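Local coordinates for protein acetyl-CoA acetyltransferase (PDB 6BN2) that probably catalyses, as a thiolase, the reversible condensation of two acetyl-CoA molecules to acetoacetyl-CoA and coenzyme A, at residues A289-E294 and P300-P305; L313-I318 and K336-D341; I306-A311 and A394-N399. All coordinates share one frame; numbering follows the deposited sequence.

Starting at the N-terminal end, strand 281-290 runs out through 289-294, and after five residues the chain turns back into helix 300-311; interaction 1 closes that short loop. The second half of the same helix, 306-311, then opens interaction 3, which closes 83 residues later on strand 391-399, the sheet neighbour of strand 281-290. Interaction 2 is nested inside this larger loop, joining 313-318, just past the helix, to the end of helix 328-338. Interaction 1 closes before either of the others opens, so it lies in series with both. Helix 300-311 ties them together: L304 touches I315, L338 and A394, and L308 reaches I318 of interaction 2.

Interaction 1 (A289-E294 and P300-P305); sequences AAQAPE and PAKALP
The amide of Q291 turns its oxygen end to the aliphatic chain of K302, whose CD approaches OE1 obliquely, between the edge and the face of the amide, at 3.9 Å; at the nitrogen end NE2 donates to W295 O in the loop that follows. That bond fixes which way round the amide sits, so it is OE1 that faces the lysine methylenes. Q291 and K302 run past one another in opposite directions. The second flat group is the carbonyl of A290, whose oxygen accepts a hydrogen bond from K302 NZ at 2.9 Å. The ammonium stands well round toward the head of the C=O (C=O...N angle 155°) and is tilted 24° from the carbonyl plane. A water makes a second link, accepting from K302 NZ at 3.1 Å and from A290 N at 2.9 Å; the ammonium thus holds A290 O directly and is joined to A290 N through the water. It can reach them because every torsion of the lysine is extended, beginning with CG opposite the backbone N (chi1 -175°), which carries the chain across the strand end, past A289 CB, to A290 O.

In the fold this is a strand-to-helix turn of the C-terminal half of the thiolase: strand 281-290 ends, the chain loops round, and helix 300-311 comes back against the sheet. Alongside the lysine methylenes the fit is apolar and close. A289 CB points at the helix and lies 3.7 Å from both K302 CG and A303 CA, with A303 CB at 3.9 Å from the same methyl. A303 also rests on A392 and A394 of the adjacent strand. The second subunit adds its K75, packing on A290, and its T86, packing on K302.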
loop_
_atom_site.group_PDB
_atom_site.type_symbol
_atom_site.label_atom_id
_atom_site.label_comp_id
_atom_site.label_asym_id
_atom_site.label_seq_id
_atom_site.Cartn_x
_atom_site.Cartn_y
_atom_site.Cartn_z
ATOM N N ALA A 289 6.965 14.752 4.312
ATOM C CA ALA A 289 6.997 15.439 5.598
ATOM C C ALA A 289 5.649 15.245 6.276
ATOM O O ALA A 289 4.662 14.898 5.630
ATOM C CB ALA A 289 7.298 16.936 5.432
ATOM N N ALA A 290 5.610 15.465 7.586
ATOM C CA ALA A 290 4.330 15.370 8.278
ATOM C C ALA A 290 4.279 16.359 9.428
ATOM O O ALA A 290 5.308 16.743 9.990
ATOM C CB ALA A 290 4.086 13.935 8.790
ATOM N N GLN A 291 3.066 16.762 9.786
ATOM C CA GLN A 291 2.852 17.525 11.007
ATOM C C GLN A 291 1.525 17.070 11.610
ATOM O O GLN A 291 1.005 15.994 11.284
ATOM C CB GLN A 291 2.940 19.033 10.715
ATOM C CG GLN A 291 2.261 19.396 9.452
ATOM C CD GLN A 291 2.564 20.812 8.933
ATOM O OE1 GLN A 291 3.665 21.359 9.069
ATOM N NE2 GLN A 291 1.570 21.396 8.325
ATOM N N ALA A 292 0.988 17.864 12.537
ATOM C CA ALA A 292 -0.235 17.459 13.221
ATOM C C ALA A 292 -1.314 17.104 12.200
ATOM O O ALA A 292 -1.415 17.766 11.160
ATOM C CB ALA A 292 -0.740 18.581 14.130
ATOM N N PRO A 293 -2.117 16.064 12.449
ATOM C CA PRO A 293 -3.133 15.660 11.462
ATOM C C PRO A 293 -4.032 16.795 11.009
ATOM O O PRO A 293 -4.346 16.879 9.814
ATOM C CB PRO A 293 -3.924 14.577 12.214
ATOM C CG PRO A 293 -2.851 13.910 13.088
ATOM C CD PRO A 293 -1.913 15.044 13.499
ATOM N N GLU A 294 -4.439 17.677 11.929
ATOM C CA GLU A 294 -5.312 18.777 11.548
ATOM C C GLU A 294 -4.594 19.804 10.687
ATOM O O GLU A 294 -5.258 20.674 10.108
ATOM C CB GLU A 294 -5.898 19.447 12.794
ATOM C CG GLU A 294 -4.877 20.170 13.656
ATOM C CD GLU A 294 -4.292 19.309 14.772
ATOM O OE1 GLU A 294 -4.178 18.061 14.632
ATOM O OE2 GLU A 294 -3.937 19.901 15.815
ATOM N N PRO A 300 2.367 20.431 2.553
ATOM C CA PRO A 300 3.183 20.578 1.334
ATOM C C PRO A 300 4.252 21.639 1.482
ATOM O O PRO A 300 5.344 21.493 0.915
ATOM C CB PRO A 300 2.142 20.946 0.258
ATOM C CG PRO A 300 0.894 20.217 0.739
ATOM C CD PRO A 300 0.928 20.487 2.232
ATOM N N ALA A 301 3.972 22.707 2.238
ATOM C CA ALA A 301 4.968 23.758 2.452
ATOM C C ALA A 301 6.121 23.297 3.329
ATOM O O ALA A 301 7.164 23.964 3.351
ATOM C CB ALA A 301 4.303 24.996 3.060
ATOM N N LYS A 302 5.959 22.182 4.059
ATOM C CA LYS A 302 7.061 21.549 4.779
ATOM C C LYS A 302 7.813 20.544 3.906
ATOM O O LYS A 302 9.046 20.455 3.988
ATOM C CB LYS A 302 6.533 20.854 6.045
ATOM C CG LYS A 302 7.634 20.270 6.942
ATOM C CD LYS A 302 7.062 19.565 8.175
ATOM C CE LYS A 302 8.194 19.029 9.042
ATOM N NZ LYS A 302 7.688 18.309 10.265
ATOM N N ALA A 303 7.098 19.790 3.061
ATOM C CA ALA A 303 7.756 18.750 2.266
ATOM C C ALA A 303 8.597 19.339 1.140
ATOM O O ALA A 303 9.698 18.844 0.867
ATOM C CB ALA A 303 6.716 17.778 1.686
ATOM N N LEU A 304 8.093 20.372 0.452
ATOM C CA LEU A 304 8.829 20.886 -0.705
ATOM C C LEU A 304 10.218 21.406 -0.338
ATOM O O LEU A 304 11.185 21.065 -1.042
ATOM C CB LEU A 304 8.000 21.953 -1.441
ATOM C CG LEU A 304 8.754 22.591 -2.610
ATOM C CD1 LEU A 304 9.113 21.537 -3.647
ATOM C CD2 LEU A 304 7.899 23.673 -3.242
ATOM N N PRO A 305 10.408 22.190 0.731
ATOM C CA PRO A 305 11.775 22.607 1.079
ATOM C C PRO A 305 12.717 21.448 1.340
ATOM O O PRO A 305 13.913 21.567 1.043
ATOM C CB PRO A 305 11.571 23.465 2.339
ATOM C CG PRO A 305 10.172 24.028 2.148
ATOM C CD PRO A 305 9.398 22.868 1.568
HETATM O O HOH W 1 8.225 15.570 8.841
#

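Interaction 2 (L313-I318 and K336-D341); sequences LTINDI and KILGLD
The backbones stay well apart here, the nearest CA atoms being those of I315 and L338 at 8.5 Å, so the short 3-10 turn 315-317 and the end of helix 328-338 meet through side chains alone. I315 does the reaching. Its CG1 branch leaves on the far side from the backbone N (chi1 -163°), and the CD1 methyl at its end comes to 3.6 Å from L340 CD2 and 4.3 Å from L338 CB. L340 CD2 lies almost as near I315 CG1, at 3.8 Å, and the two side chains cross at a slant. F321 of strand 320-323 lies against both of them.

The turn that carries I315 is itself braced by D317 OD2, which takes two hydrogen bonds from T314. The backbone N-H comes in nearly straight (171°) on the anti lone pair, at 2.8 Å; the hydroxyl OG1 donates from above the carboxylate plane, at 2.9 Å.

On the other side, G339 has positive phi and ends the helix in a Schellman motif: L340 N bonds to N335 O, with a weak bond from G339 N to K336 O. L340 follows, its CB not pointing at I315 but its CD2 end reaching it. G339 belongs to a calcium site seen for this protein, though that ion is not bound to this chain in the model; a calcium ion does lie about 6 Å from the L340 side chain.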
loop_
_atom_site.group_PDB
_atom_site.type_symbol
_atom_site.label_atom_id
_atom_site.label_comp_id
_atom_site.label_asym_id
_atom_site.label_seq_id
_atom_site.Cartn_x
_atom_site.Cartn_y
_atom_site.Cartn_z
ATOM N N LEU A 313 18.766 22.777 -4.718
ATOM C CA LEU A 313 18.093 23.831 -5.455
ATOM C C LEU A 313 17.358 24.738 -4.476
ATOM O O LEU A 313 17.079 24.364 -3.339
ATOM C CB LEU A 313 17.093 23.265 -6.479
ATOM C CG LEU A 313 17.718 22.476 -7.624
ATOM C CD1 LEU A 313 16.604 21.831 -8.448
ATOM C CD2 LEU A 313 18.579 23.397 -8.493
ATOM N N THR A 314 17.066 25.948 -4.925
ATOM C CA THR A 314 16.244 26.859 -4.150
ATOM C C THR A 314 14.887 27.003 -4.808
ATOM O O THR A 314 14.676 26.610 -5.959
ATOM C CB THR A 314 16.895 28.239 -4.029
ATOM O OG1 THR A 314 16.898 28.867 -5.324
ATOM C CG2 THR A 314 18.322 28.123 -3.517
ATOM N N ILE A 315 13.964 27.618 -4.070
ATOM C CA ILE A 315 12.624 27.803 -4.610
ATOM C C ILE A 315 12.659 28.668 -5.869
ATOM O O ILE A 315 11.846 28.469 -6.784
ATOM C CB ILE A 315 11.695 28.365 -3.514
ATOM C CG1 ILE A 315 10.233 28.163 -3.911
ATOM C CG2 ILE A 315 12.004 29.821 -3.226
ATOM C CD1 ILE A 315 9.412 27.469 -2.867
ATOM N N ASN A 316 13.627 29.591 -5.970
ATOM C CA ASN A 316 13.778 30.420 -7.167
ATOM C C ASN A 316 14.215 29.626 -8.390
ATOM O O ASN A 316 14.072 30.122 -9.513
ATOM C CB ASN A 316 14.788 31.538 -6.916
ATOM C CG ASN A 316 14.130 32.807 -6.412
ATOM O OD1 ASN A 316 12.945 32.809 -6.066
ATOM N ND2 ASN A 316 14.894 33.895 -6.370
ATOM N N ASP A 317 14.763 28.425 -8.207
ATOM C CA ASP A 317 15.174 27.602 -9.341
ATOM C C ASP A 317 14.013 26.871 -10.000
ATOM O O ASP A 317 14.191 26.315 -11.089
ATOM C CB ASP A 317 16.223 26.584 -8.884
ATOM C CG ASP A 317 17.538 27.245 -8.497
ATOM O OD1 ASP A 317 18.108 27.997 -9.319
ATOM O OD2 ASP A 317 18.008 27.050 -7.359
ATOM N N ILE A 318 12.843 26.847 -9.375
ATOM C CA ILE A 318 11.708 26.096 -9.903
ATOM C C ILE A 318 10.908 26.991 -10.839
ATOM O O ILE A 318 10.515 28.103 -10.464
ATOM C CB ILE A 318 10.814 25.571 -8.773
ATOM C CG1 ILE A 318 11.621 24.732 -7.772
ATOM C CG2 ILE A 318 9.653 24.788 -9.382
ATOM C CD1 ILE A 318 12.318 23.504 -8.392
ATOM N N LYS A 336 0.781 31.126 -0.253
ATOM C CA LYS A 336 1.047 32.244 0.640
ATOM C C LYS A 336 2.251 31.960 1.531
ATOM O O LYS A 336 3.103 32.834 1.738
ATOM C CB LYS A 336 -0.207 32.487 1.484
ATOM C CG LYS A 336 -0.487 33.884 1.908
ATOM C CD LYS A 336 -1.807 33.901 2.689
ATOM C CE LYS A 336 -2.121 35.285 3.221
ATOM N NZ LYS A 336 -3.451 35.325 3.881
ATOM N N ILE A 337 2.325 30.741 2.067
ATOM C CA ILE A 337 3.399 30.374 2.986
ATOM C C ILE A 337 4.735 30.370 2.267
ATOM O O ILE A 337 5.739 30.852 2.800
ATOM C CB ILE A 337 3.098 29.002 3.610
ATOM C CG1 ILE A 337 1.900 29.120 4.555
ATOM C CG2 ILE A 337 4.332 28.443 4.335
ATOM C CD1 ILE A 337 1.351 27.737 4.958
ATOM N N LEU A 338 4.770 29.814 1.056
ATOM C CA LEU A 338 5.997 29.712 0.278
ATOM C C LEU A 338 6.279 30.956 -0.547
ATOM O O LEU A 338 7.367 31.060 -1.124
ATOM C CB LEU A 338 5.929 28.492 -0.654
ATOM C CG LEU A 338 5.877 27.140 0.048
ATOM C CD1 LEU A 338 5.531 26.040 -0.968
ATOM C CD2 LEU A 338 7.207 26.861 0.734
ATOM N N GLY A 339 5.337 31.891 -0.623
ATOM C CA GLY A 339 5.561 33.103 -1.387
ATOM C C GLY A 339 5.556 32.875 -2.878
ATOM O O GLY A 339 6.249 33.586 -3.612
ATOM N N LEU A 340 4.784 31.908 -3.347
ATOM C CA LEU A 340 4.820 31.546 -4.756
ATOM C C LEU A 340 3.979 32.488 -5.599
ATOM O O LEU A 340 2.926 32.969 -5.180
ATOM C CB LEU A 340 4.322 30.122 -4.965
ATOM C CG LEU A 340 5.057 29.038 -4.171
ATOM C CD1 LEU A 340 4.521 27.697 -4.570
ATOM C CD2 LEU A 340 6.550 29.120 -4.415
ATOM N N ASP A 341 4.466 32.735 -6.808
ATOM C CA ASP A 341 3.714 33.452 -7.825
ATOM C C ASP A 341 2.602 32.552 -8.358
ATOM O O ASP A 341 2.884 31.513 -8.953
ATOM C CB ASP A 341 4.668 33.848 -8.945
ATOM C CG ASP A 341 4.003 34.648 -10.040
ATOM O OD1 ASP A 341 4.756 35.178 -10.886
ATOM O OD2 ASP A 341 2.756 34.778 -10.053
#

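Interaction 3 (I306-A311 and A394-N399); sequences IALAKA and AIVIEN
A307 sets its CB methyl over the strand between A394 and V396, 4.3 Å from A394 CB and 4.0 Å from V396 CG2. It also lies 4.2 Å from A394 O, so the methyl sits on backbone as well as on side chains. Both strand residues turn their CB toward the helix, whereas I395 between them sends its own to the other face of the sheet; with nothing but an alanine interposed, the CA atoms of A307 and I395 come within 6.4 Å.

V396 CG2 is the shared point of the contact. With CG1 placed opposite the backbone N (chi1 177°), CG2 falls beside that N and faces the helix, where L308 CD2 touches it at 4.1 Å. The CB of L308 does not point at the strand, and only the end of the side chain comes in to meet the valine, the two side chains crossing at about a right angle. One turn on from A307, A311 also points its CB at the strand, though less closely. The side-chain packing is apolar, built on alanines, one valine and one leucine, and the axes of the two short segments approach to 8.0 Å and make 39°, both heading broadly the same way.

V396 CG1 is taken up by L313 past the helix end, and L308 lies against I315 and I318. Strand 281-290 also meets the helix, S285 donating its hydroxyl to A307 O. K310 NZ bonds to Y286 O and forms a salt bridge with D114 of the second subunit. Across the sheet I397 packs on L369, I370 and L373 of helix 358-375, so strand 391-399 lies sandwiched between that helix and helix 300-311, in keeping with the layered thiolase fold.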
loop_
_atom_site.group_PDB
_atom_site.type_symbol
_atom_site.label_atom_id
_atom_site.label_comp_id
_atom_site.label_asym_id
_atom_site.label_seq_id
_atom_site.Cartn_x
_atom_site.Cartn_y
_atom_site.Cartn_z
ATOM N N ILE A 306 12.224 20.325 1.875
ATOM C CA ILE A 306 13.102 19.171 2.072
ATOM C C ILE A 306 13.570 18.634 0.729
ATOM O O ILE A 306 14.761 18.338 0.536
ATOM C CB ILE A 306 12.396 18.075 2.890
ATOM C CG1 ILE A 306 11.976 18.618 4.257
ATOM C CG2 ILE A 306 13.340 16.882 3.050
ATOM C CD1 ILE A 306 11.162 17.627 5.072
ATOM N N ALA A 307 12.638 18.493 -0.215
ATOM C CA ALA A 307 13.005 18.023 -1.549
ATOM C C ALA A 307 13.963 18.995 -2.223
ATOM O O ALA A 307 14.920 18.575 -2.886
ATOM C CB ALA A 307 11.754 17.807 -2.407
ATOM N N LEU A 308 13.728 20.301 -2.074
ATOM C CA LEU A 308 14.650 21.264 -2.675
ATOM C C LEU A 308 16.047 21.126 -2.096
ATOM O O LEU A 308 17.034 21.152 -2.835
ATOM C CB LEU A 308 14.136 22.691 -2.486
ATOM C CG LEU A 308 12.862 22.993 -3.278
ATOM C CD1 LEU A 308 12.315 24.375 -2.888
ATOM C CD2 LEU A 308 13.159 22.941 -4.772
ATOM N N ALA A 309 16.155 20.977 -0.773
ATOM C CA ALA A 309 17.478 20.851 -0.174
ATOM C C ALA A 309 18.182 19.592 -0.667
ATOM O O ALA A 309 19.396 19.604 -0.916
ATOM C CB ALA A 309 17.371 20.854 1.349
ATOM N N LYS A 310 17.435 18.503 -0.825
ATOM C CA LYS A 310 18.019 17.282 -1.368
ATOM C C LYS A 310 18.480 17.472 -2.809
ATOM O O LYS A 310 19.488 16.881 -3.216
ATOM C CB LYS A 310 17.009 16.137 -1.255
ATOM C CG LYS A 310 16.803 15.713 0.200
ATOM C CD LYS A 310 15.681 14.684 0.307
ATOM C CE LYS A 310 16.139 13.302 -0.166
ATOM N NZ LYS A 310 15.024 12.297 -0.036
ATOM N N ALA A 311 17.781 18.306 -3.583
ATOM C CA ALA A 311 18.178 18.623 -4.952
ATOM C C ALA A 311 19.292 19.657 -5.036
ATOM O O ALA A 311 19.799 19.896 -6.137
ATOM C CB ALA A 311 16.974 19.137 -5.746
ATOM N N ALA A 394 6.491 15.489 -1.847
ATOM C CA ALA A 394 6.928 16.463 -2.845
ATOM C C ALA A 394 7.983 15.834 -3.739
ATOM O O ALA A 394 8.770 14.991 -3.297
ATOM C CB ALA A 394 7.509 17.729 -2.188
ATOM N N ILE A 395 8.024 16.269 -4.999
ATOM C CA ILE A 395 8.993 15.735 -5.942
ATOM C C ILE A 395 9.460 16.866 -6.853
ATOM O O ILE A 395 8.678 17.755 -7.212
ATOM C CB ILE A 395 8.394 14.548 -6.734
ATOM C CG1 ILE A 395 9.453 13.872 -7.608
ATOM C CG2 ILE A 395 7.150 14.993 -7.566
ATOM C CD1 ILE A 395 8.948 12.540 -8.202
ATOM N N VAL A 396 10.755 16.860 -7.175
ATOM C CA VAL A 396 11.370 17.834 -8.077
ATOM C C VAL A 396 11.796 17.089 -9.330
ATOM O O VAL A 396 12.454 16.043 -9.238
ATOM C CB VAL A 396 12.575 18.520 -7.400
ATOM C CG1 VAL A 396 13.262 19.488 -8.376
ATOM C CG2 VAL A 396 12.120 19.249 -6.133
ATOM N N ILE A 397 11.423 17.610 -10.506
ATOM C CA ILE A 397 11.815 16.958 -11.749
ATOM C C ILE A 397 12.501 17.973 -12.643
ATOM O O ILE A 397 12.355 19.187 -12.480
ATOM C CB ILE A 397 10.630 16.308 -12.497
ATOM C CG1 ILE A 397 9.639 17.363 -12.979
ATOM C CG2 ILE A 397 9.959 15.231 -11.635
ATOM C CD1 ILE A 397 8.498 16.780 -13.838
ATOM N N GLU A 398 13.295 17.453 -13.575
ATOM C CA GLU A 398 13.991 18.272 -14.556
ATOM C C GLU A 398 13.473 17.885 -15.930
ATOM O O GLU A 398 13.591 16.728 -16.338
ATOM C CB GLU A 398 15.509 18.089 -14.478
ATOM C CG GLU A 398 16.249 18.939 -15.534
ATOM C CD GLU A 398 17.736 18.618 -15.630
ATOM O OE1 GLU A 398 18.246 17.853 -14.781
ATOM O OE2 GLU A 398 18.393 19.131 -16.562
ATOM N N ASN A 399 12.883 18.844 -16.625
ATOM C CA ASN A 399 12.467 18.613 -18.002
ATOM C C ASN A 399 13.681 18.377 -18.892
ATOM O O ASN A 399 14.679 19.103 -18.814
ATOM C CB ASN A 399 11.661 19.814 -18.498
ATOM C CG ASN A 399 11.231 19.667 -19.956
ATOM O OD1 ASN A 399 10.893 18.566 -20.401
ATOM N ND2 ASN A 399 11.253 20.779 -20.708
#